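Local coordinates for protein putative hydroxymethylglutaryl-CoA synthase (Streptococcus mutans, PDB 3SQZ) that binds coenzyme A and probably makes hydroxymethylglutaryl-CoA as a thiolase-fold HMG-CoA synthase, at residues D260-K272 / G309-L323. Sequence-based numbering, arbitrary orientation.
Sequences DFAAFCFHLPFPK and GNIYTGSLFLGLLSL. With COA (coenzyme A), chain D.
C265 and L323 meet where strand 263-266 runs roughly antiparallel to helix 315-323, their axes 7.4 Å apart at 147°. With C265 SG anti to its carbonyl carbon (chi1 -67°), the slim thiol lies alongside the helix, 3.6 Å from L323 CD2; the same methyl touches A263 CB, where a small alanine suits the close approach. L316 reaches across to the strand with CD1, 3.5 Å from F266 C, packing an apolar methyl against the strand backbone. At G319 the lack of a side chain lets L268 CD1 rest on CA, at 3.8 Å. Beyond the strand, L268 N donates a nearly straight bond (165°) to S315 OG, 3.0 Å away in one of two S315 conformers, so the hydroxyl position is tentative. A water accepts from L316 N, pairs with H267 ND1 and lies within reach of Y312 O, linking the imidazole to the backbone near L316. N310 lays its amide alongside P269, ND2 3.7 Å from P269 CB, while its OD1 accepts from Y312 N in an Asx turn. Farther on, K272 NZ grips the coenzyme A phosphate oxygen O8A, its positive charge suiting that anion. On loops beside this strand-helix pair, H267, the predicted proton donor/acceptor, and N310, predicted to bind hydroxymethylglutaryl-CoA, belong to the thiolase-fold active site.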
# COMPACT_ATOMS: atom_id res chain seq x y z
N ASP A 260 -1.58 6.78 24.57
CA ASP A 260 -2.99 6.76 24.17
C ASP A 260 -3.29 5.70 23.12
O ASP A 260 -4.45 5.41 22.82
CB ASP A 260 -3.42 8.14 23.66
CG ASP A 260 -3.43 9.17 24.77
OD1 ASP A 260 -3.98 8.87 25.84
OD2 ASP A 260 -2.88 10.27 24.57
N PHE A 261 -2.24 5.08 22.58
CA PHE A 261 -2.38 4.18 21.45
C PHE A 261 -1.93 2.77 21.78
O PHE A 261 -1.01 2.57 22.57
CB PHE A 261 -1.61 4.75 20.26
CG PHE A 261 -2.09 6.11 19.87
CD1 PHE A 261 -3.25 6.25 19.13
CD2 PHE A 261 -1.43 7.25 20.31
CE1 PHE A 261 -3.72 7.51 18.80
CE2 PHE A 261 -1.90 8.50 19.98
CZ PHE A 261 -3.05 8.63 19.23
N ALA A 262 -2.60 1.79 21.17
CA ALA A 262 -2.26 0.39 21.36
C ALA A 262 -1.27 -0.09 20.31
O ALA A 262 -0.65 -1.14 20.49
CB ALA A 262 -3.52 -0.45 21.32
N ALA A 263 -1.14 0.66 19.22
CA ALA A 263 -0.25 0.30 18.12
C ALA A 263 0.05 1.54 17.29
O ALA A 263 -0.78 2.47 17.21
CB ALA A 263 -0.88 -0.76 17.24
N PHE A 264 1.23 1.55 16.68
CA PHE A 264 1.62 2.60 15.74
C PHE A 264 1.99 1.92 14.43
O PHE A 264 2.78 0.97 14.42
CB PHE A 264 2.82 3.38 16.30
CG PHE A 264 2.79 4.87 15.99
CD1 PHE A 264 2.83 5.32 14.68
CD2 PHE A 264 2.75 5.82 17.01
CE1 PHE A 264 2.80 6.68 14.39
CE2 PHE A 264 2.73 7.18 16.73
CZ PHE A 264 2.76 7.62 15.41
N CYS A 265 1.41 2.39 13.32
CA CYS A 265 1.70 1.86 11.98
C CYS A 265 2.48 2.89 11.18
O CYS A 265 2.21 4.09 11.26
CB CYS A 265 0.42 1.54 11.23
SG CYS A 265 -0.51 0.16 11.93
N PHE A 266 3.43 2.40 10.39
CA PHE A 266 4.32 3.24 9.61
C PHE A 266 4.30 2.86 8.14
O PHE A 266 4.04 1.72 7.78
CB PHE A 266 5.76 3.09 10.11
CG PHE A 266 5.91 3.41 11.56
CD1 PHE A 266 6.25 4.69 11.97
CD2 PHE A 266 5.66 2.44 12.52
CE1 PHE A 266 6.36 4.99 13.32
CE2 PHE A 266 5.76 2.74 13.87
CZ PHE A 266 6.12 4.01 14.27
N HIS A 267 4.60 3.81 7.28
CA HIS A 267 4.85 3.53 5.89
C HIS A 267 5.97 2.48 5.80
O HIS A 267 6.93 2.53 6.59
CB HIS A 267 5.25 4.83 5.19
CG HIS A 267 5.75 4.63 3.80
ND1 HIS A 267 5.08 3.85 2.88
CD2 HIS A 267 6.87 5.07 3.18
CE1 HIS A 267 5.76 3.83 1.76
NE2 HIS A 267 6.85 4.56 1.91
N LEU A 268 5.86 1.55 4.85
CA LEU A 268 6.70 0.34 4.82
C LEU A 268 7.38 0.07 3.48
O LEU A 268 7.10 -0.91 2.80
CB LEU A 268 5.85 -0.88 5.22
CG LEU A 268 5.82 -1.20 6.72
CD1 LEU A 268 4.66 -2.12 7.06
CD2 LEU A 268 7.14 -1.83 7.10
N PRO A 269 8.32 0.94 3.09
CA PRO A 269 9.08 0.65 1.87
C PRO A 269 10.02 -0.54 2.08
O PRO A 269 10.31 -1.26 1.14
CB PRO A 269 9.87 1.94 1.63
CG PRO A 269 9.99 2.56 2.98
CD PRO A 269 8.75 2.19 3.75
N PHE A 270 10.47 -0.71 3.32
CA PHE A 270 11.15 -1.92 3.77
C PHE A 270 11.05 -1.90 5.30
O PHE A 270 11.02 -0.83 5.90
CB PHE A 270 12.59 -2.03 3.25
CG PHE A 270 13.48 -0.84 3.57
CD1 PHE A 270 14.43 -0.92 4.58
CD2 PHE A 270 13.39 0.33 2.83
CE1 PHE A 270 15.26 0.16 4.86
CE2 PHE A 270 14.21 1.42 3.11
CZ PHE A 270 15.15 1.33 4.12
N PRO A 271 10.97 -3.08 5.94
CA PRO A 271 10.64 -3.05 7.37
C PRO A 271 11.69 -2.40 8.26
O PRO A 271 11.31 -1.83 9.29
CB PRO A 271 10.43 -4.52 7.72
CG PRO A 271 9.97 -5.13 6.43
CD PRO A 271 10.80 -4.43 5.38
N LYS A 272 12.97 -2.44 7.90
CA LYS A 272 13.97 -1.75 8.71
C LYS A 272 13.69 -0.25 8.86
O LYS A 272 13.90 0.31 9.94
CB LYS A 272 15.39 -1.99 8.17
CG LYS A 272 16.48 -1.15 8.83
CD LYS A 272 16.68 -1.49 10.30
CE LYS A 272 17.37 -2.83 10.51
NZ LYS A 272 18.74 -2.87 9.93
N GLY A 309 7.50 -6.99 0.01
CA GLY A 309 8.32 -5.87 -0.42
C GLY A 309 7.55 -4.57 -0.39
O GLY A 309 6.52 -4.44 0.28
N ASN A 310 8.07 -3.59 -1.12
CA ASN A 310 7.52 -2.24 -1.17
C ASN A 310 6.34 -2.18 -2.13
O ASN A 310 6.45 -2.60 -3.28
CB ASN A 310 8.64 -1.33 -1.65
CG ASN A 310 8.33 0.15 -1.53
OD1 ASN A 310 7.25 0.55 -1.11
ND2 ASN A 310 9.31 0.97 -1.90
N ILE A 311 5.21 -1.64 -1.66
CA ILE A 311 4.06 -1.41 -2.54
C ILE A 311 3.65 0.05 -2.55
O ILE A 311 2.51 0.40 -2.85
CB ILE A 311 2.87 -2.38 -2.25
CG1 ILE A 311 2.20 -2.10 -0.91
CG2 ILE A 311 3.35 -3.83 -2.36
CD1 ILE A 311 0.87 -2.82 -0.75
N TYR A 312 4.62 0.92 -2.27
CA TYR A 312 4.43 2.37 -2.35
C TYR A 312 3.16 2.82 -1.59
O TYR A 312 3.11 2.69 -0.36
CB TYR A 312 4.46 2.85 -3.80
CG TYR A 312 5.79 2.76 -4.55
CD1 TYR A 312 7.03 2.84 -3.90
CD2 TYR A 312 5.79 2.65 -5.94
CE1 TYR A 312 8.22 2.80 -4.64
CE2 TYR A 312 6.96 2.62 -6.67
CZ TYR A 312 8.17 2.69 -6.02
OH TYR A 312 9.35 2.66 -6.73
N THR A 313 2.15 3.35 -2.29
CA THR A 313 0.98 3.91 -1.61
C THR A 313 0.31 2.95 -0.65
O THR A 313 -0.25 3.36 0.36
CB THR A 313 -0.10 4.43 -2.60
OG1 THR A 313 -0.55 3.35 -3.44
CG2 THR A 313 0.42 5.60 -3.44
N GLY A 314 0.31 1.66 -0.97
CA GLY A 314 -0.39 0.71 -0.14
C GLY A 314 0.37 0.25 1.08
O GLY A 314 -0.20 -0.44 1.93
N SER A 315 1.64 0.63 1.23
CA SER A 315 2.48 -0.03 2.22
C SER A 315 2.04 0.22 3.67
O SER A 315 2.01 -0.72 4.46
CB SER A 315 3.94 0.33 2.03
OG SER A 315 4.16 1.69 2.33
N LEU A 316 1.67 1.45 4.00
CA LEU A 316 1.17 1.76 5.33
C LEU A 316 -0.06 0.91 5.65
O LEU A 316 -0.20 0.37 6.76
CB LEU A 316 0.79 3.24 5.41
CG LEU A 316 0.06 3.71 6.67
CD1 LEU A 316 0.91 3.55 7.93
CD2 LEU A 316 -0.37 5.17 6.51
N PHE A 317 -0.94 0.76 4.67
CA PHE A 317 -2.21 0.07 4.86
C PHE A 317 -2.07 -1.44 4.86
O PHE A 317 -2.81 -2.12 5.55
CB PHE A 317 -3.23 0.61 3.86
CG PHE A 317 -3.40 2.08 4.01
CD1 PHE A 317 -4.14 2.58 5.06
CD2 PHE A 317 -2.73 2.97 3.18
CE1 PHE A 317 -4.27 3.94 5.26
CE2 PHE A 317 -2.85 4.34 3.37
CZ PHE A 317 -3.62 4.82 4.41
N LEU A 318 -1.09 -1.95 4.12
CA LEU A 318 -0.72 -3.35 4.22
C LEU A 318 -0.22 -3.64 5.65
O LEU A 318 -0.54 -4.68 6.22
CB LEU A 318 0.35 -3.70 3.18
CG LEU A 318 0.87 -5.14 3.23
CD1 LEU A 318 -0.25 -6.15 2.99
CD2 LEU A 318 2.00 -5.32 2.23
N GLY A 319 0.56 -2.73 6.22
CA GLY A 319 0.99 -2.89 7.59
C GLY A 319 -0.16 -2.86 8.58
O GLY A 319 -0.18 -3.63 9.55
N LEU A 320 -1.14 -1.98 8.36
CA LEU A 320 -2.35 -1.97 9.17
C LEU A 320 -3.04 -3.35 9.10
O LEU A 320 -3.42 -3.93 10.11
CB LEU A 320 -3.30 -0.86 8.72
CG LEU A 320 -4.67 -0.85 9.40
CD1 LEU A 320 -4.58 -0.61 10.92
CD2 LEU A 320 -5.58 0.18 8.74
N LEU A 321 -3.19 -3.86 7.88
CA LEU A 321 -3.83 -5.16 7.70
C LEU A 321 -3.05 -6.28 8.40
O LEU A 321 -3.63 -7.12 9.09
CB LEU A 321 -3.96 -5.44 6.21
CG LEU A 321 -4.71 -6.71 5.82
CD1 LEU A 321 -6.15 -6.71 6.33
CD2 LEU A 321 -4.65 -6.88 4.31
N SER A 322 -1.74 -6.27 8.23
CA SER A 322 -0.86 -7.23 8.88
C SER A 322 -1.01 -7.16 10.41
O SER A 322 -1.11 -8.18 11.09
CB SER A 322 0.57 -6.95 8.45
OG SER A 322 1.46 -7.98 8.85
N LEU A 323 -1.03 -5.94 10.94
CA LEU A 323 -1.25 -5.72 12.36
C LEU A 323 -2.56 -6.34 12.82
O LEU A 323 -2.61 -7.08 13.80
CB LEU A 323 -1.26 -4.23 12.65
CG LEU A 323 -1.73 -3.83 14.05
CD1 LEU A 323 -0.75 -4.32 15.14
CD2 LEU A 323 -1.94 -2.32 14.13
N1A COA D . 24.40 -7.97 7.81
C2A COA D . 23.43 -7.21 8.36
N3A COA D . 23.13 -5.97 7.82
C4A COA D . 23.83 -5.52 6.74
C5A COA D . 24.84 -6.30 6.17
C6A COA D . 25.12 -7.50 6.69
N6A COA D . 26.15 -8.32 6.11
N7A COA D . 25.36 -5.62 5.11
C8A COA D . 24.73 -4.45 5.00
N9A COA D . 23.78 -4.40 6.05
C1B COA D . 22.76 -3.37 6.24
C2B COA D . 22.97 -2.03 7.01
O2B COA D . 23.91 -1.70 7.92
C3B COA D . 21.58 -1.43 6.90
O3B COA D . 20.74 -1.15 7.95
P3B COA D . 20.95 0.06 8.89
O7A COA D . 20.49 1.36 8.15
O8A COA D . 20.02 -0.24 10.11
O9A COA D . 22.40 0.14 9.30
C4B COA D . 21.14 -1.91 5.57
O4B COA D . 21.42 -3.32 5.66
C5B COA D . 21.16 -1.11 4.31
O5B COA D . 22.52 -0.96 4.02
P1A COA D . 22.97 -0.12 2.75
O1A COA D . 22.37 1.34 2.83
O2A COA D . 24.48 -0.09 2.67
O3A COA D . 22.35 -0.89 1.50
P2A COA D . 22.15 -0.25 0.06
O4A COA D . 23.30 0.78 -0.26
O5A COA D . 22.13 -1.35 -0.97
O6A COA D . 20.75 0.53 0.03
CBP COA D . 18.43 1.00 0.58
CCP COA D . 19.66 0.16 0.83
CDP COA D . 18.74 2.42 0.92
CEP COA D . 17.28 0.52 1.43
CAP COA D . 18.09 0.86 -0.88
OAP COA D . 17.56 -0.37 -1.17
C9P COA D . 17.19 1.98 -1.38
O9P COA D . 17.61 3.11 -1.60
N8P COA D . 15.79 1.60 -1.64
C7P COA D . 14.79 2.60 -1.96
C6P COA D . 14.39 3.46 -0.79
C5P COA D . 13.23 4.41 -1.10
O5P COA D . 12.46 4.18 -2.01
N4P COA D . 13.01 5.54 -0.24
C3P COA D . 11.84 6.40 -0.45
C2P COA D . 10.76 6.34 0.59
S1P COA D . 11.29 6.42 2.27
O HOH W 1 1.99 -0.00 8.54
O HOH W 2 2.17 3.82 2.38
O HOH W 3 5.18 -2.99 2.27
O HOH W 4 8.38 -3.58 3.00